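Local structure of succinyl-CoA ligase (ADP-forming) subunit alpha (Methanosaeta concilii, 6HXI) at residues Ile136-Ala146 with Ile196-Asp205. The protein belongs to the succinyl-CoA synthetase family, carries a C-terminal region related to citrate synthase, and binds coenzyme A. Sequence-based numbering, arbitrary orientation.
With COA (coenzyme A), chain G.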
loop_
_atom_site.group_PDB
_atom_site.type_symbol
_atom_site.label_atom_id
_atom_site.label_comp_id
_atom_site.label_asym_id
_atom_site.label_seq_id
_atom_site.Cartn_x
_atom_site.Cartn_y
_atom_site.Cartn_z
ATOM N N ILE B 136 -19.331 -39.896 -33.153
ATOM C CA ILE B 136 -20.727 -39.809 -32.744
ATOM C C ILE B 136 -21.050 -38.328 -32.877
ATOM O O ILE B 136 -20.393 -37.492 -32.267
ATOM C CB ILE B 136 -21.027 -40.384 -31.320
ATOM C CG1 ILE B 136 -20.813 -41.921 -31.295
ATOM C CG2 ILE B 136 -22.451 -40.061 -30.883
ATOM C CD1 ILE B 136 -20.061 -42.380 -30.139
ATOM N N GLY B 137 -21.989 -38.018 -33.754
ATOM C CA GLY B 137 -22.388 -36.654 -34.051
ATOM C C GLY B 137 -22.036 -36.274 -35.472
ATOM O O GLY B 137 -21.783 -37.164 -36.289
ATOM N N PRO B 138 -22.049 -34.977 -35.842
ATOM C CA PRO B 138 -22.314 -33.781 -35.006
ATOM C C PRO B 138 -23.768 -33.647 -34.586
ATOM O O PRO B 138 -24.600 -34.466 -34.989
ATOM C CB PRO B 138 -21.877 -32.603 -35.915
ATOM C CG PRO B 138 -21.111 -33.225 -37.066
ATOM C CD PRO B 138 -21.709 -34.593 -37.227
ATOM N N ALA B 139 -24.073 -32.597 -33.794
ATOM C CA ALA B 139 -25.418 -32.256 -33.323
ATOM C C ALA B 139 -26.057 -33.364 -32.470
ATOM O O ALA B 139 -27.225 -33.707 -32.656
ATOM C CB ALA B 139 -26.318 -31.858 -34.505
ATOM N N THR B 140 -25.291 -33.893 -31.508
ATOM C CA THR B 140 -25.770 -34.927 -30.590
ATOM C C THR B 140 -25.394 -34.583 -29.163
ATOM O O THR B 140 -24.540 -33.731 -28.969
ATOM C CB THR B 140 -25.220 -36.310 -31.003
ATOM O OG1 THR B 140 -25.845 -37.299 -30.196
ATOM C CG2 THR B 140 -23.717 -36.429 -30.822
ATOM N N VAL B 141 -26.016 -35.254 -28.181
ATOM C CA VAL B 141 -25.652 -35.162 -26.758
ATOM C C VAL B 141 -24.580 -36.218 -26.522
ATOM O O VAL B 141 -23.756 -36.087 -25.621
ATOM C CB VAL B 141 -26.804 -35.309 -25.727
ATOM C CG1 VAL B 141 -27.566 -34.008 -25.570
ATOM C CG2 VAL B 141 -27.730 -36.492 -26.053
ATOM N N GLY B 142 -24.631 -37.257 -27.342
ATOM C CA GLY B 142 -23.688 -38.361 -27.312
ATOM C C GLY B 142 -24.397 -39.694 -27.191
ATOM O O GLY B 142 -24.965 -40.210 -28.151
ATOM N N GLY B 143 -24.325 -40.254 -25.999
ATOM C CA GLY B 143 -24.839 -41.570 -25.670
ATOM C C GLY B 143 -24.222 -42.050 -24.374
ATOM O O GLY B 143 -23.537 -41.285 -23.680
ATOM N N MET B 144 -24.502 -43.297 -24.010
ATOM C CA MET B 144 -23.997 -43.870 -22.768
ATOM C C MET B 144 -24.106 -45.371 -22.700
ATOM O O MET B 144 -24.943 -45.949 -23.377
ATOM C CB MET B 144 -24.660 -43.221 -21.524
ATOM C CG MET B 144 -26.159 -43.402 -21.386
ATOM S SD MET B 144 -26.673 -43.582 -19.636
ATOM C CE MET B 144 -26.087 -42.063 -18.913
ATOM N N THR B 145 -23.255 -45.990 -21.877
ATOM C CA THR B 145 -23.289 -47.405 -21.505
ATOM C C THR B 145 -23.755 -47.331 -20.047
ATOM O O THR B 145 -23.062 -46.732 -19.208
ATOM C CB THR B 145 -21.919 -48.108 -21.650
ATOM O OG1 THR B 145 -21.456 -48.000 -22.999
ATOM C CG2 THR B 145 -21.985 -49.586 -21.264
ATOM N N ALA B 146 -24.951 -47.858 -19.761
ATOM C CA ALA B 146 -25.531 -47.849 -18.429
ATOM C C ALA B 146 -24.624 -48.537 -17.412
ATOM O O ALA B 146 -24.093 -49.608 -17.671
ATOM C CB ALA B 146 -26.892 -48.493 -18.453
ATOM N N ILE B 196 -31.888 -49.976 -20.765
ATOM C CA ILE B 196 -30.807 -50.012 -21.742
ATOM C C ILE B 196 -29.519 -50.597 -21.163
ATOM O O ILE B 196 -29.207 -50.429 -19.987
ATOM C CB ILE B 196 -30.516 -48.639 -22.445
ATOM C CG1 ILE B 196 -30.038 -47.557 -21.465
ATOM C CG2 ILE B 196 -31.692 -48.144 -23.274
ATOM C CD1 ILE B 196 -28.660 -47.026 -21.705
ATOM N N TYR B 197 -28.767 -51.262 -22.026
ATOM C CA TYR B 197 -27.409 -51.683 -21.769
ATOM C C TYR B 197 -26.598 -50.447 -22.250
ATOM O O TYR B 197 -25.820 -49.874 -21.488
ATOM C CB TYR B 197 -27.050 -52.918 -22.616
ATOM C CG TYR B 197 -25.605 -53.331 -22.463
ATOM C CD1 TYR B 197 -24.610 -52.766 -23.256
ATOM C CD2 TYR B 197 -25.223 -54.261 -21.499
ATOM C CE1 TYR B 197 -23.266 -53.095 -23.078
ATOM C CE2 TYR B 197 -23.885 -54.614 -21.326
ATOM C CZ TYR B 197 -22.911 -54.035 -22.127
ATOM O OH TYR B 197 -21.589 -54.386 -21.981
ATOM N N GLU B 198 -26.845 -50.023 -23.509
ATOM C CA GLU B 198 -26.188 -48.902 -24.169
ATOM C C GLU B 198 -27.197 -48.124 -25.025
ATOM O O GLU B 198 -28.130 -48.711 -25.581
ATOM C CB GLU B 198 -25.055 -49.452 -25.055
ATOM C CG GLU B 198 -24.050 -48.425 -25.516
ATOM C CD GLU B 198 -22.852 -49.034 -26.211
ATOM O OE1 GLU B 198 -22.942 -49.277 -27.435
ATOM O OE2 GLU B 198 -21.825 -49.279 -25.534
ATOM N N GLY B 199 -26.976 -46.827 -25.150
ATOM C CA GLY B 199 -27.803 -45.942 -25.965
ATOM C C GLY B 199 -26.964 -44.912 -26.695
ATOM O O GLY B 199 -26.050 -44.346 -26.096
ATOM N N VAL B 200 -27.243 -44.663 -27.984
ATOM C CA VAL B 200 -26.473 -43.687 -28.777
ATOM C C VAL B 200 -27.405 -42.803 -29.617
ATOM O O VAL B 200 -28.343 -43.317 -30.227
ATOM C CB VAL B 200 -25.380 -44.368 -29.687
ATOM C CG1 VAL B 200 -24.719 -43.367 -30.642
ATOM C CG2 VAL B 200 -24.312 -45.086 -28.862
ATOM N N ALA B 201 -27.141 -41.477 -29.654
ATOM C CA ALA B 201 -27.867 -40.590 -30.542
ATOM C C ALA B 201 -26.840 -40.196 -31.638
ATOM O O ALA B 201 -25.759 -39.687 -31.313
ATOM C CB ALA B 201 -28.376 -39.371 -29.799
ATOM N N ILE B 202 -27.130 -40.495 -32.907
ATOM C CA ILE B 202 -26.172 -40.189 -33.985
ATOM C C ILE B 202 -26.223 -38.706 -34.447
ATOM O O ILE B 202 -25.379 -38.288 -35.248
ATOM C CB ILE B 202 -26.290 -41.173 -35.184
ATOM C CG1 ILE B 202 -27.686 -41.114 -35.852
ATOM C CG2 ILE B 202 -25.917 -42.592 -34.765
ATOM C CD1 ILE B 202 -27.672 -41.357 -37.390
ATOM N N GLY B 203 -27.190 -37.941 -33.922
ATOM C CA GLY B 203 -27.417 -36.546 -34.288
ATOM C C GLY B 203 -28.442 -36.471 -35.399
ATOM O O GLY B 203 -28.780 -37.496 -36.000
ATOM N N GLY B 204 -28.932 -35.274 -35.680
ATOM C CA GLY B 204 -29.938 -35.068 -36.717
ATOM C C GLY B 204 -29.441 -34.505 -38.034
ATOM O O GLY B 204 -30.237 -34.058 -38.863
ATOM N N ASP B 205 -28.135 -34.535 -38.249
ATOM C CA ASP B 205 -27.559 -34.021 -39.472
ATOM C C ASP B 205 -27.729 -35.018 -40.631
ATOM O O ASP B 205 -27.762 -36.234 -40.401
ATOM C CB ASP B 205 -26.081 -33.634 -39.253
ATOM C CG ASP B 205 -25.835 -32.358 -38.429
ATOM O OD1 ASP B 205 -26.784 -31.567 -38.242
ATOM O OD2 ASP B 205 -24.693 -32.138 -38.007
HETATM N N1A COA G . -13.051 -12.506 -27.421
HETATM C C2A COA G . -13.136 -13.134 -28.598
HETATM N N3A COA G . -13.775 -14.274 -28.897
HETATM C C4A COA G . -14.329 -14.818 -27.801
HETATM C C5A COA G . -14.317 -14.292 -26.521
HETATM C C6A COA G . -13.668 -13.053 -26.347
HETATM N N6A COA G . -13.660 -12.382 -25.197
HETATM N N7A COA G . -14.901 -15.173 -25.624
HETATM C C8A COA G . -15.257 -16.188 -26.369
HETATM N N9A COA G . -14.939 -16.047 -27.696
HETATM C C1B COA G . -15.160 -17.007 -28.776
HETATM C C2B COA G . -14.556 -18.389 -28.564
HETATM O O2B COA G . -13.168 -18.404 -28.905
HETATM C C3B COA G . -15.404 -19.214 -29.537
HETATM O O3B COA G . -14.955 -19.068 -30.902
HETATM P P3B COA G . -15.179 -20.173 -32.031
HETATM O O7A COA G . -16.637 -20.485 -32.050
HETATM O O8A COA G . -14.679 -19.566 -33.292
HETATM O O9A COA G . -14.277 -21.358 -31.642
HETATM C C4B COA G . -16.769 -18.516 -29.525
HETATM O O4B COA G . -16.550 -17.219 -28.933
HETATM C C5B COA G . -17.863 -19.247 -28.788
HETATM O O5B COA G . -17.312 -19.719 -27.542
HETATM P P1A COA G . -17.652 -21.213 -26.971
HETATM O O1A COA G . -17.329 -21.398 -25.534
HETATM O O2A COA G . -17.086 -22.308 -27.861
HETATM O O3A COA G . -19.227 -21.105 -27.202
HETATM P P2A COA G . -20.581 -21.851 -26.827
HETATM O O4A COA G . -21.112 -21.312 -25.559
HETATM O O5A COA G . -21.523 -21.555 -27.971
HETATM O O6A COA G . -20.248 -23.433 -26.712
HETATM C CBP COA G . -21.330 -25.438 -27.584
HETATM C CCP COA G . -20.316 -24.319 -27.845
HETATM C CDP COA G . -21.339 -26.369 -28.805
HETATM C CEP COA G . -20.957 -26.251 -26.328
HETATM C CAP COA G . -22.732 -24.801 -27.382
HETATM O OAP COA G . -23.003 -23.828 -28.375
HETATM C C9P COA G . -23.911 -25.760 -27.282
HETATM O O9P COA G . -24.153 -26.329 -26.216
HETATM N N8P COA G . -24.651 -25.925 -28.391
HETATM C C7P COA G . -25.748 -26.881 -28.475
HETATM C C6P COA G . -25.458 -27.974 -29.466
HETATM C C5P COA G . -26.627 -28.915 -29.641
HETATM O O5P COA G . -27.781 -28.522 -29.484
HETATM N N4P COA G . -26.329 -30.178 -29.944
HETATM C C3P COA G . -27.333 -31.229 -30.040
HETATM C C2P COA G . -27.720 -31.793 -28.688
HETATM S S1P COA G . -28.804 -33.204 -29.045
HETATM O O HOH W 1 -22.955 -39.916 -35.532
HETATM O O HOH W 2 -25.621 -36.082 -36.964
#
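T140 reaches across to A201 from the loop that lines part of the coenzyme A pocket. Its CB lies 3.4 Å from A201 O and also faces G203 N. With OG1 anti to the backbone N (chi1 -173°), the hydroxyl donates to A201 O at 2.6 Å, approaching from above the carbonyl plane, and brushes the A201 methyl. The same oxygen accepts from G142 N, an ST turn; T140 CG2, the other branch, stays farther from A201 O. Beyond this turn, strand 143-145 runs antiparallel to 198-201 in the mixed sheet that strand 172-176 continues. A201 N binds G142 O almost straight (171°), and M144 and G199 exchange two backbone bonds. G143 pairs with V200, and G143 CA lies 3.1 Å from G199 O. At the far end, the extended chain of E198 slants across T145, bringing E198 OE2 to 2.9 Å from T145 OG1, whose proton may go to F9 O instead, while E198 OE1 is salt-bridged to R218. On the loop side, one water donates to both P138 O and I202 O and accepts from D205 N, tying the loop after the cis G137-P138 peptide to 202-205. Coenzyme A ends here, its S1P 3.6 Å from V141 N. Because T140 OG1 both donates and accepts, one buried hydroxyl fixes the turn beside the thiol end and fastens it to the neighbouring strand.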